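Local structure of phosphoethanolamine N-methyltransferase 1 (Haemonchus contortus, 4KRG) at residues R225-R230 / N344-R349; K275-D280 / F309-S314; V292-T297 / K320-V325; Y299-R304 / W326-K331. The protein probably catalyses the S-adenosylmethionine-dependent N-methylation of phosphoethanolamine, an early step on the nematode route to phosphocholine. All coordinates share one frame; numbering follows the deposited sequence.

Contact 1 of 4, residues R225-R230 / N344-R349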
# COMPACT_ATOMS: atom_id res chain seq x y z
N ARG A 225 5.78 -8.75 14.12
CA ARG A 225 5.54 -10.03 14.78
C ARG A 225 5.43 -11.22 13.84
O ARG A 225 5.57 -12.36 14.27
CB ARG A 225 4.30 -9.93 15.66
CG ARG A 225 4.45 -8.87 16.73
CD ARG A 225 3.27 -8.81 17.66
NE ARG A 225 3.51 -7.84 18.73
CZ ARG A 225 3.43 -8.11 20.02
NH1 ARG A 225 3.09 -9.32 20.43
NH2 ARG A 225 3.67 -7.16 20.92
N CYS A 226 5.19 -10.96 12.56
CA CYS A 226 5.03 -12.05 11.60
C CYS A 226 6.01 -11.97 10.43
O CYS A 226 5.93 -12.78 9.50
CB CYS A 226 3.60 -12.09 11.08
SG CYS A 226 2.36 -12.17 12.39
N ASN A 227 6.94 -11.01 10.48
CA ASN A 227 7.90 -10.76 9.40
C ASN A 227 7.24 -10.71 8.02
O ASN A 227 7.82 -11.13 7.02
CB ASN A 227 9.04 -11.79 9.41
CG ASN A 227 10.09 -11.48 10.46
OD1 ASN A 227 10.34 -12.28 11.36
ND2 ASN A 227 10.73 -10.31 10.34
N ASN A 228 6.01 -10.20 7.99
CA ASN A 228 5.21 -10.17 6.78
C ASN A 228 4.89 -8.73 6.38
O ASN A 228 4.17 -8.02 7.09
CB ASN A 228 3.93 -10.97 7.00
CG ASN A 228 3.12 -11.15 5.74
OD1 ASN A 228 3.53 -10.72 4.65
ND2 ASN A 228 1.97 -11.81 5.86
N TRP A 229 5.44 -8.32 5.23
CA TRP A 229 5.24 -6.97 4.69
C TRP A 229 4.03 -6.89 3.78
O TRP A 229 3.66 -5.81 3.32
CB TRP A 229 6.48 -6.56 3.87
CG TRP A 229 7.62 -5.98 4.66
CD1 TRP A 229 8.05 -4.69 4.64
CD2 TRP A 229 8.47 -6.67 5.59
NE1 TRP A 229 9.12 -4.52 5.49
CE2 TRP A 229 9.39 -5.72 6.09
CE3 TRP A 229 8.55 -7.99 6.05
CZ2 TRP A 229 10.38 -6.06 7.02
CZ3 TRP A 229 9.53 -8.32 6.98
CH2 TRP A 229 10.43 -7.35 7.45
N ARG A 230 3.41 -8.04 3.52
CA ARG A 230 2.37 -8.13 2.49
C ARG A 230 0.93 -8.07 3.02
O ARG A 230 -0.01 -8.39 2.31
CB ARG A 230 2.57 -9.39 1.63
CG ARG A 230 3.79 -9.33 0.72
CD ARG A 230 4.14 -10.70 0.18
NE ARG A 230 4.92 -10.62 -1.06
CZ ARG A 230 5.32 -11.68 -1.76
NH1 ARG A 230 5.03 -12.91 -1.34
NH2 ARG A 230 6.01 -11.50 -2.87
N ASN A 344 11.55 -11.51 1.86
CA ASN A 344 12.64 -12.46 1.81
C ASN A 344 13.80 -12.06 2.73
O ASN A 344 14.41 -12.92 3.36
CB ASN A 344 13.09 -12.70 0.37
CG ASN A 344 12.05 -13.45 -0.44
OD1 ASN A 344 11.41 -14.39 0.06
ND2 ASN A 344 11.85 -13.04 -1.69
N GLN A 345 14.09 -10.77 2.82
CA GLN A 345 15.17 -10.30 3.68
C GLN A 345 14.81 -10.36 5.16
O GLN A 345 15.65 -10.71 5.99
CB GLN A 345 15.61 -8.89 3.28
CG GLN A 345 16.05 -8.79 1.83
CD GLN A 345 17.26 -9.65 1.51
OE1 GLN A 345 18.18 -9.76 2.31
NE2 GLN A 345 17.25 -10.27 0.34
N LYS A 346 13.57 -10.01 5.49
CA LYS A 346 13.13 -10.00 6.88
C LYS A 346 14.01 -9.12 7.78
O LYS A 346 14.44 -9.56 8.84
CB LYS A 346 13.03 -11.42 7.44
CG LYS A 346 12.13 -12.30 6.62
CD LYS A 346 11.79 -13.61 7.31
CE LYS A 346 10.94 -14.51 6.41
NZ LYS A 346 11.64 -14.80 5.11
N ASP A 347 14.28 -7.90 7.32
CA ASP A 347 14.88 -6.86 8.14
C ASP A 347 13.78 -5.86 8.47
O ASP A 347 13.37 -5.07 7.62
CB ASP A 347 16.01 -6.15 7.39
CG ASP A 347 16.76 -5.15 8.26
OD1 ASP A 347 16.20 -4.69 9.27
OD2 ASP A 347 17.93 -4.82 7.93
N GLN A 348 13.30 -5.91 9.71
CA GLN A 348 12.14 -5.14 10.13
C GLN A 348 12.39 -3.63 10.12
O GLN A 348 11.45 -2.83 10.20
CB GLN A 348 11.65 -5.61 11.51
CG GLN A 348 12.62 -5.33 12.64
CD GLN A 348 12.46 -3.94 13.24
OE1 GLN A 348 11.36 -3.40 13.32
NE2 GLN A 348 13.57 -3.35 13.66
N ARG A 349 13.65 -3.24 10.02
CA ARG A 349 14.00 -1.83 9.99
C ARG A 349 13.63 -1.17 8.66
O ARG A 349 13.59 0.05 8.58
CB ARG A 349 15.50 -1.66 10.25
CG ARG A 349 15.97 -2.19 11.59
CD ARG A 349 17.47 -2.13 11.68
NE ARG A 349 18.08 -2.98 10.66
CZ ARG A 349 19.38 -3.17 10.50
NH1 ARG A 349 20.26 -2.56 11.30
NH2 ARG A 349 19.82 -3.97 9.53

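Contact 2 of 4, residues K275-D280 / F309-S314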
# COMPACT_ATOMS: atom_id res chain seq x y z
N LYS A 275 20.66 -8.54 -6.63
CA LYS A 275 21.61 -8.77 -5.53
C LYS A 275 22.12 -7.49 -4.87
O LYS A 275 22.63 -7.53 -3.76
CB LYS A 275 22.80 -9.58 -6.03
CG LYS A 275 22.45 -10.95 -6.57
CD LYS A 275 23.71 -11.72 -6.95
CE LYS A 275 24.50 -11.00 -8.03
NZ LYS A 275 25.54 -11.88 -8.65
N TYR A 276 22.00 -6.37 -5.58
CA TYR A 276 22.44 -5.06 -5.10
C TYR A 276 21.96 -4.03 -6.12
O TYR A 276 21.51 -4.41 -7.20
CB TYR A 276 23.97 -5.01 -4.98
CG TYR A 276 24.68 -5.35 -6.25
CD1 TYR A 276 25.00 -4.37 -7.18
CD2 TYR A 276 25.03 -6.67 -6.55
CE1 TYR A 276 25.64 -4.67 -8.35
CE2 TYR A 276 25.68 -6.98 -7.73
CZ TYR A 276 25.98 -5.98 -8.62
OH TYR A 276 26.62 -6.28 -9.80
N SER A 277 22.05 -2.75 -5.80
CA SER A 277 21.66 -1.70 -6.76
C SER A 277 22.91 -1.13 -7.40
O SER A 277 23.95 -1.04 -6.75
CB SER A 277 20.86 -0.60 -6.06
OG SER A 277 20.54 0.45 -6.96
N TRP A 278 22.83 -0.73 -8.67
CA TRP A 278 24.02 -0.16 -9.29
C TRP A 278 24.42 1.14 -8.63
O TRP A 278 25.57 1.55 -8.70
CB TRP A 278 23.88 0.01 -10.81
CG TRP A 278 22.97 1.09 -11.33
CD1 TRP A 278 21.73 0.91 -11.87
CD2 TRP A 278 23.27 2.49 -11.46
NE1 TRP A 278 21.22 2.11 -12.29
CE2 TRP A 278 22.14 3.10 -12.06
CE3 TRP A 278 24.36 3.29 -11.12
CZ2 TRP A 278 22.08 4.47 -12.31
CZ3 TRP A 278 24.30 4.64 -11.37
CH2 TRP A 278 23.17 5.22 -11.97
N THR A 279 23.46 1.77 -7.96
CA THR A 279 23.69 3.06 -7.34
C THR A 279 24.44 2.94 -6.01
O THR A 279 24.87 3.95 -5.46
CB THR A 279 22.37 3.80 -7.10
OG1 THR A 279 21.55 3.03 -6.22
CG2 THR A 279 21.62 4.00 -8.40
N ASP A 280 24.58 1.72 -5.50
CA ASP A 280 25.28 1.49 -4.24
C ASP A 280 26.66 2.11 -4.25
O ASP A 280 27.02 2.86 -3.34
CB ASP A 280 25.44 -0.01 -3.96
CG ASP A 280 24.13 -0.72 -3.76
OD1 ASP A 280 23.08 -0.05 -3.71
OD2 ASP A 280 24.14 -1.97 -3.63
N PHE A 309 15.62 0.33 -12.67
CA PHE A 309 16.80 -0.03 -11.90
C PHE A 309 17.43 1.16 -11.18
O PHE A 309 18.37 0.99 -10.39
CB PHE A 309 17.83 -0.71 -12.81
CG PHE A 309 17.26 -1.86 -13.59
CD1 PHE A 309 16.67 -2.92 -12.93
CD2 PHE A 309 17.28 -1.86 -14.97
CE1 PHE A 309 16.13 -3.98 -13.63
CE2 PHE A 309 16.75 -2.91 -15.68
CZ PHE A 309 16.17 -3.98 -15.01
N LEU A 310 16.91 2.36 -11.44
CA LEU A 310 17.40 3.55 -10.76
C LEU A 310 16.65 3.72 -9.43
O LEU A 310 15.51 4.19 -9.40
CB LEU A 310 17.22 4.79 -11.64
CG LEU A 310 17.73 6.13 -11.09
CD1 LEU A 310 19.18 6.01 -10.63
CD2 LEU A 310 17.61 7.22 -12.13
N HIS A 311 17.30 3.30 -8.35
CA HIS A 311 16.71 3.40 -7.02
C HIS A 311 17.79 3.27 -5.95
O HIS A 311 18.97 3.13 -6.26
CB HIS A 311 15.61 2.36 -6.82
CG HIS A 311 16.11 0.95 -6.73
ND1 HIS A 311 15.57 0.01 -5.88
CD2 HIS A 311 17.10 0.31 -7.41
CE1 HIS A 311 16.20 -1.14 -6.02
NE2 HIS A 311 17.13 -0.98 -6.95
N VAL A 312 17.36 3.31 -4.70
CA VAL A 312 18.24 3.25 -3.54
C VAL A 312 18.12 1.87 -2.92
O VAL A 312 17.01 1.35 -2.76
CB VAL A 312 17.80 4.29 -2.48
CG1 VAL A 312 18.60 4.13 -1.19
CG2 VAL A 312 17.94 5.70 -3.03
N ASN A 313 19.25 1.27 -2.58
CA ASN A 313 19.26 -0.04 -1.94
C ASN A 313 19.01 0.14 -0.45
O ASN A 313 19.94 0.19 0.35
CB ASN A 313 20.59 -0.74 -2.19
CG ASN A 313 20.58 -2.19 -1.75
OD1 ASN A 313 19.70 -2.63 -1.02
ND2 ASN A 313 21.58 -2.94 -2.21
N SER A 314 17.73 0.25 -0.09
CA SER A 314 17.34 0.57 1.27
C SER A 314 17.74 -0.51 2.27
O SER A 314 17.99 -0.23 3.44
CB SER A 314 15.83 0.85 1.33
OG SER A 314 15.53 2.08 0.70
O HOH W 1 22.76 -5.61 -1.39
O HOH W 2 19.90 -1.02 -9.43
O HOH W 3 21.70 2.25 -3.38

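Contact 3 of 4, residues V292-T297 / K320-V325. With BOG (octyl beta-D-glucopyranoside), chain F; BOG (octyl beta-D-glucopyranoside), chain E.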
# COMPACT_ATOMS: atom_id res chain seq x y z
N VAL A 292 23.72 9.70 7.93
CA VAL A 292 22.85 8.69 8.54
C VAL A 292 23.41 8.22 9.88
O VAL A 292 24.20 7.28 9.94
CB VAL A 292 22.68 7.48 7.62
CG1 VAL A 292 21.65 6.52 8.18
CG2 VAL A 292 22.25 7.92 6.25
N PRO A 293 23.01 8.88 10.98
CA PRO A 293 23.49 8.43 12.29
C PRO A 293 22.95 7.04 12.64
O PRO A 293 21.91 6.63 12.10
CB PRO A 293 22.92 9.47 13.25
CG PRO A 293 22.65 10.68 12.39
CD PRO A 293 22.21 10.11 11.07
N LYS A 294 23.65 6.31 13.51
CA LYS A 294 23.20 4.98 13.89
C LYS A 294 21.82 5.04 14.55
O LYS A 294 21.54 5.94 15.34
CB LYS A 294 24.20 4.33 14.84
CG LYS A 294 25.56 4.09 14.21
CD LYS A 294 26.55 3.61 15.24
CE LYS A 294 27.89 3.33 14.62
NZ LYS A 294 28.88 3.04 15.69
N ASN A 295 20.97 4.09 14.19
CA ASN A 295 19.60 4.00 14.70
C ASN A 295 18.69 5.19 14.32
O ASN A 295 17.65 5.41 14.95
CB ASN A 295 19.60 3.77 16.23
CG ASN A 295 18.24 3.32 16.76
OD1 ASN A 295 17.57 2.48 16.15
ND2 ASN A 295 17.82 3.90 17.87
N SER A 296 19.06 5.93 13.29
CA SER A 296 18.20 7.00 12.78
C SER A 296 17.16 6.41 11.83
O SER A 296 17.23 5.24 11.48
CB SER A 296 19.03 8.06 12.08
OG SER A 296 19.74 7.50 11.00
N THR A 297 16.17 7.22 11.44
CA THR A 297 15.23 6.81 10.40
C THR A 297 15.44 7.67 9.15
O THR A 297 15.29 8.88 9.19
CB THR A 297 13.77 6.90 10.87
OG1 THR A 297 13.58 6.06 12.02
CG2 THR A 297 12.83 6.42 9.77
N LYS A 320 24.22 -1.20 6.55
CA LYS A 320 25.50 -0.54 6.71
C LYS A 320 25.49 0.59 7.74
O LYS A 320 26.50 0.85 8.38
CB LYS A 320 26.01 -0.02 5.37
CG LYS A 320 26.47 -1.11 4.41
CD LYS A 320 27.69 -1.85 4.95
CE LYS A 320 28.18 -2.89 3.96
NZ LYS A 320 29.13 -3.84 4.59
N PHE A 321 24.35 1.26 7.90
CA PHE A 321 24.30 2.37 8.84
C PHE A 321 23.47 2.11 10.09
O PHE A 321 23.25 3.01 10.89
CB PHE A 321 23.88 3.66 8.13
CG PHE A 321 24.84 4.09 7.06
CD1 PHE A 321 26.07 4.65 7.41
CD2 PHE A 321 24.54 3.92 5.72
CE1 PHE A 321 26.97 5.04 6.43
CE2 PHE A 321 25.44 4.31 4.74
CZ PHE A 321 26.66 4.87 5.10
N THR A 322 23.05 0.86 10.25
CA THR A 322 22.24 0.43 11.39
C THR A 322 21.10 1.40 11.63
O THR A 322 20.92 1.88 12.75
CB THR A 322 23.07 0.33 12.68
OG1 THR A 322 23.53 1.64 13.06
CG2 THR A 322 24.26 -0.58 12.47
N CYS A 323 20.35 1.68 10.57
CA CYS A 323 19.28 2.66 10.63
C CYS A 323 17.98 2.06 10.14
O CYS A 323 17.98 1.02 9.50
CB CYS A 323 19.64 3.88 9.77
SG CYS A 323 19.66 3.55 7.99
N ASN A 324 16.87 2.73 10.45
CA ASN A 324 15.58 2.33 9.92
C ASN A 324 15.30 3.13 8.65
O ASN A 324 15.79 4.24 8.50
CB ASN A 324 14.48 2.58 10.95
CG ASN A 324 14.82 1.99 12.31
OD1 ASN A 324 15.31 0.87 12.42
ND2 ASN A 324 14.57 2.76 13.37
N VAL A 325 14.52 2.57 7.73
CA VAL A 325 14.31 3.23 6.45
C VAL A 325 12.84 3.17 6.04
O VAL A 325 12.20 2.12 6.16
CB VAL A 325 15.17 2.60 5.32
CG1 VAL A 325 14.85 3.24 3.97
CG2 VAL A 325 16.65 2.72 5.62
C1 BOG F . 29.57 2.03 6.67
O1 BOG F . 29.90 1.51 5.43
C2 BOG F . 29.89 1.00 7.74
O2 BOG F . 29.04 -0.13 7.56
C3 BOG F . 29.72 1.54 9.12
O3 BOG F . 30.19 0.54 10.07
C4 BOG F . 30.47 2.82 9.33
O4 BOG F . 30.14 3.38 10.62
C5 BOG F . 30.14 3.85 8.26
O5 BOG F . 30.30 3.31 6.89
C6 BOG F . 31.03 4.99 8.43
O6 BOG F . 30.26 6.14 8.64
C1' BOG F . 28.93 1.79 4.42
C2' BOG F . 29.27 1.03 3.10
C3' BOG F . 28.40 1.50 1.94
C4' BOG F . 27.01 1.60 2.09
C5' BOG F . 26.19 2.68 1.33
C6' BOG F . 24.95 2.09 0.63
C7' BOG F . 24.04 3.15 -0.04
C8' BOG F . 22.62 2.71 -0.10
C1 BOG E . 10.53 9.93 13.50
O1 BOG E . 9.54 9.22 12.84
C2 BOG E . 9.97 10.66 14.71
O2 BOG E . 9.04 11.63 14.26
C3 BOG E . 11.07 11.32 15.47
O3 BOG E . 10.52 11.96 16.66
C4 BOG E . 12.14 10.36 15.85
O4 BOG E . 13.22 11.04 16.52
C5 BOG E . 12.68 9.64 14.63
O5 BOG E . 11.59 8.97 13.90
C6 BOG E . 13.66 8.62 15.01
O6 BOG E . 14.75 8.74 14.15
C1' BOG E . 9.75 9.16 11.44
C2' BOG E . 8.56 8.39 10.82
C3' BOG E . 8.39 7.01 11.44
C4' BOG E . 8.52 5.86 10.65
C5' BOG E . 9.07 4.57 11.30
C6' BOG E . 9.01 3.34 10.38
C7' BOG E . 10.29 3.12 9.54
C8' BOG E . 11.05 1.93 10.01
O HOH W 4 25.12 5.01 11.14
O HOH W 5 18.10 1.21 13.61
O HOH W 6 14.80 1.34 16.52
O HOH W 7 11.96 3.95 12.73

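Contact 4 of 4, residues Y299-R304 / W326-K331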
# COMPACT_ATOMS: atom_id res chain seq x y z
N TYR A 299 14.53 8.85 5.26
CA TYR A 299 13.43 8.93 4.32
C TYR A 299 14.01 8.70 2.93
O TYR A 299 14.91 9.42 2.51
CB TYR A 299 12.77 10.30 4.41
CG TYR A 299 11.58 10.53 3.49
CD1 TYR A 299 10.32 10.01 3.79
CD2 TYR A 299 11.71 11.29 2.33
CE1 TYR A 299 9.24 10.23 2.96
CE2 TYR A 299 10.64 11.51 1.50
CZ TYR A 299 9.40 10.98 1.82
OH TYR A 299 8.35 11.22 0.98
N VAL A 300 13.53 7.67 2.24
CA VAL A 300 14.04 7.34 0.92
C VAL A 300 12.95 7.48 -0.14
O VAL A 300 11.83 7.01 0.05
CB VAL A 300 14.67 5.92 0.89
CG1 VAL A 300 14.94 5.46 -0.54
CG2 VAL A 300 15.94 5.89 1.72
N PHE A 301 13.27 8.14 -1.25
CA PHE A 301 12.28 8.41 -2.29
C PHE A 301 12.83 7.93 -3.64
O PHE A 301 13.86 8.42 -4.09
CB PHE A 301 11.96 9.91 -2.32
CG PHE A 301 11.01 10.33 -3.42
CD1 PHE A 301 9.65 10.12 -3.29
CD2 PHE A 301 11.48 10.97 -4.55
CE1 PHE A 301 8.78 10.52 -4.29
CE2 PHE A 301 10.62 11.37 -5.55
CZ PHE A 301 9.27 11.14 -5.42
N THR A 302 12.16 6.96 -4.26
CA THR A 302 12.62 6.41 -5.54
C THR A 302 11.47 6.25 -6.55
O THR A 302 10.79 5.23 -6.56
CB THR A 302 13.36 5.06 -5.35
OG1 THR A 302 12.48 4.12 -4.73
CG2 THR A 302 14.59 5.23 -4.48
N PRO A 303 11.27 7.27 -7.40
CA PRO A 303 10.15 7.25 -8.35
C PRO A 303 10.40 6.32 -9.54
O PRO A 303 9.44 5.91 -10.20
CB PRO A 303 10.07 8.69 -8.83
CG PRO A 303 11.48 9.20 -8.69
CD PRO A 303 12.01 8.54 -7.45
N ARG A 304 11.67 6.01 -9.81
CA ARG A 304 12.04 5.12 -10.91
C ARG A 304 11.40 5.52 -12.23
O ARG A 304 10.68 4.73 -12.85
CB ARG A 304 11.69 3.66 -10.58
CG ARG A 304 12.33 3.14 -9.29
CD ARG A 304 11.75 1.79 -8.93
NE ARG A 304 12.08 1.36 -7.58
CZ ARG A 304 12.54 0.16 -7.28
NH1 ARG A 304 12.72 -0.74 -8.23
NH2 ARG A 304 12.81 -0.15 -6.02
N TRP A 326 12.31 4.31 5.60
CA TRP A 326 11.03 4.36 4.90
C TRP A 326 11.30 4.77 3.45
O TRP A 326 11.79 5.86 3.18
CB TRP A 326 10.08 5.36 5.55
CG TRP A 326 8.77 5.43 4.82
CD1 TRP A 326 8.46 6.24 3.78
CD2 TRP A 326 7.60 4.65 5.10
NE1 TRP A 326 7.16 6.02 3.38
CE2 TRP A 326 6.61 5.05 4.17
CE3 TRP A 326 7.29 3.67 6.04
CZ2 TRP A 326 5.33 4.49 4.17
CZ3 TRP A 326 6.03 3.12 6.04
CH2 TRP A 326 5.06 3.53 5.10
N ASN A 327 10.97 3.88 2.52
CA ASN A 327 11.26 4.08 1.11
C ASN A 327 9.95 4.21 0.36
O ASN A 327 9.14 3.28 0.33
CB ASN A 327 12.08 2.89 0.59
CG ASN A 327 12.50 3.03 -0.87
OD1 ASN A 327 11.96 3.83 -1.65
ND2 ASN A 327 13.47 2.22 -1.26
N VAL A 328 9.75 5.38 -0.25
CA VAL A 328 8.55 5.68 -1.02
C VAL A 328 8.74 5.23 -2.46
O VAL A 328 9.76 5.54 -3.08
CB VAL A 328 8.28 7.20 -1.05
CG1 VAL A 328 6.99 7.51 -1.78
CG2 VAL A 328 8.23 7.75 0.37
N GLU A 329 7.77 4.48 -2.99
CA GLU A 329 7.75 4.10 -4.40
C GLU A 329 6.53 4.75 -5.04
O GLU A 329 5.51 4.97 -4.38
CB GLU A 329 7.67 2.57 -4.54
CG GLU A 329 8.78 1.78 -3.82
CD GLU A 329 9.99 1.51 -4.70
OE1 GLU A 329 10.12 2.13 -5.78
OE2 GLU A 329 10.83 0.67 -4.31
N THR A 330 6.61 5.07 -6.33
CA THR A 330 5.46 5.65 -7.03
C THR A 330 4.96 4.77 -8.18
O THR A 330 3.93 5.06 -8.78
CB THR A 330 5.73 7.07 -7.55
OG1 THR A 330 6.71 7.02 -8.60
CG2 THR A 330 6.23 7.96 -6.43
N LYS A 331 5.70 3.71 -8.48
CA LYS A 331 5.29 2.76 -9.51
C LYS A 331 4.76 1.47 -8.88
O LYS A 331 5.52 0.74 -8.24
CB LYS A 331 6.47 2.44 -10.44
CG LYS A 331 7.20 3.65 -11.00
CD LYS A 331 6.62 4.10 -12.34
CE LYS A 331 7.53 5.10 -13.06
NZ LYS A 331 7.65 6.40 -12.36

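Contact 1 of 4, residues R225-R230 / N344-R349
Two nitrogens of Arg349 converge on OD1 of Asp347, the residue whose backbone O meets the indole of Trp229 across the contact. NE of Arg349 reaches OD1 of Asp347 at 2.9 Å on its syn lone pair, while the backbone N of Arg349 comes to it on the anti side and closes an Asx turn. NH2 of Arg349 completes the side-on salt bridge at 2.6 Å from OD2 of Asp347, and the carboxylate lies close to the guanidinium plane. CZ2 of Trp229 lies 3.2 Å from Asp347 O, which sits at the ring edge near its plane, and CH2 lies 3.8 Å from Lys346 CA. Beside it, Asn227 and Lys346, each just past the end of a helix with positive phi, cross their side chains at about a right angle, with CD of Lys346 3.9 Å from CB of Asn227. The amine of Lys346 turns back to Asn343 O, its chain bent at chi4 (58°). Between the two segments themselves the touching is van der Waals; the polar ties of the buried Trp229 go to residues just beside 344-349, its backbone N to Asn343 OD1 and its NE1 to Val350 O.

Contact 2 of 4, residues K275-D280 / F309-S314
Asn313 meets Asp280 with its CB and its ND2, and its side chain illustrates how one amide can serve two loops. CB lies only 3.0 Å from Asp280 OD1, a snug carbon-oxygen contact. With CG anti to the backbone N (chi1 -170°), the amide brings ND2 to the syn side of Asp280 OD2, the two planes 29° apart. At the tip, ND2 of Asn313 donates to Asp280 OD2 at 3.1 Å and also to a water held by Lys275 O, whereas OD1 caps helix 314-321 by accepting from Leu316 N. Ser277 N approaches Asp280 OD2 from the other face of its plane, so the oxygen takes two donors, one of them from the first residue of the type I turn Ser277-Asp280, which Asp280 N to Ser277 O closes. Thr279 OG1 donates to His311 O at 2.6 Å, nearly along the C=O axis. A water joins Thr279 OG1, Asp280 OD1 and Asn313 N. Leu310 CD1 packs 3.7 Å from Trp278 CZ2, and Thr279 CG2 lies over the centre of that indole. The loops pack against helix 434-448 through Trp278 and strands 297-302 and 372-378 through Val312, with Asn313 at the start of helix 314-321.

Contact 3 of 4, residues V292-T297 / K320-V325
A type II turn from Pro293 to Ser296 lays its backbone against the exit of helix 314-321, with Asn295 N donating to Thr322 O at 2.6 Å and Asn324 N to Ser296 O at 2.7 Å, before Thr297 and Asn324 pair as a parallel bridge. The turn is braced from within, because Pro293 O accepts both the hydroxyl and the backbone N of Ser296. Next to the turn, Val292 sends CG1, anti to the backbone N (chi1 -173°), between two partners: Phe321 CB and Cys323 SG, each 3.6 Å from that methyl. The valine and phenylalanine side chains cross at about a right angle. On the solvent side, CB of Lys294 touches the hydroxyl of Thr322 at 3.3 Å, and that OG1 turns back to Phe321 O. The side chains of Asn295 and Asn324 run side by side, their amide planes nearly perpendicular, and a water bound to Asn295 OD1 is linked only weakly to Asn324 ND2. Two octyl glucoside molecules flank the contact: one donates from O2 to Lys320 O at 2.8 Å and lies along Phe321, while the alkyl end of the other meets Asn324 CB. The contact joins the link from helix 314-321 to strand 324-329 with the loop entering strand 297-302, consistent with a Rossmann-like alpha/beta domain in the second half of this di-domain protein.

Contact 4 of 4, residues Y299-R304 / W326-K331
The rings of Tyr299 and Trp326 stand on one side of the strand pair and meet at a slant, CE1 of Tyr299 lying 4.1 Å from CD1 of Trp326. Trp365 meets Trp326 edge-to-face, and Phe372 meets Tyr299. Val328 joins the row, its CG2 3.5 Å from the phenolic OH of Tyr299, which itself bonds to Ser361. Phe301 follows, its CD1 3.9 Å from Val328 CB. All four side chains share this face because they alternate along the strands with Val300, Asn327 and Thr302, which point to the other. Between the faces runs a regular parallel ladder: Val300 N to Trp326 O and Val328 N to Val300 O, both 2.7 Å, then Thr302 N to Val328 O. The strand axes diverge by 20°. Past the ladder, charges take over. Arg304 forms a salt bridge to Glu329, NH2 lying 2.7 Å from OE2 and NE reaching OE1, although the guanidinium and carboxylate planes stand 50° apart and both hydrogen bonds are weak; Ser338 OG is a second partner of OE2. Lys331, its chain doubled back at chi2 and chi4, lifts NZ to within 2.8 Å of Pro303 O. These are two neighbouring parallel strands inside the sheet, flanked by strands 372-378 and 350-354 and linked by helix 314-321 in a beta-alpha-beta unit, as in Rossmann-like alpha/beta domains; the bound SAH lies in the other half of the chain.

How the contacts relate
Depth alone does not set the chemistry here. Contact 4 is the buried core of the sheet, where a backbone ladder and apolar rings do the work and charges appear only at the strand ends. Contact 3 uses the same two strands at their beginnings, half open to solvent, and there waters and detergent enter. Contact 2 is also buried, yet polar: its loops are sealed by hydrogen bonds and waters, and it leads from strand 297-302 into helix 314-321, touching contact 4 where His311 lies beside Arg304. Contact 1 is at the surface; its two segments meet by packing, with hydrogen bonds to flanking residues, and it reaches contact 3 through a probable backbone bond from Val325 N to Arg349 O.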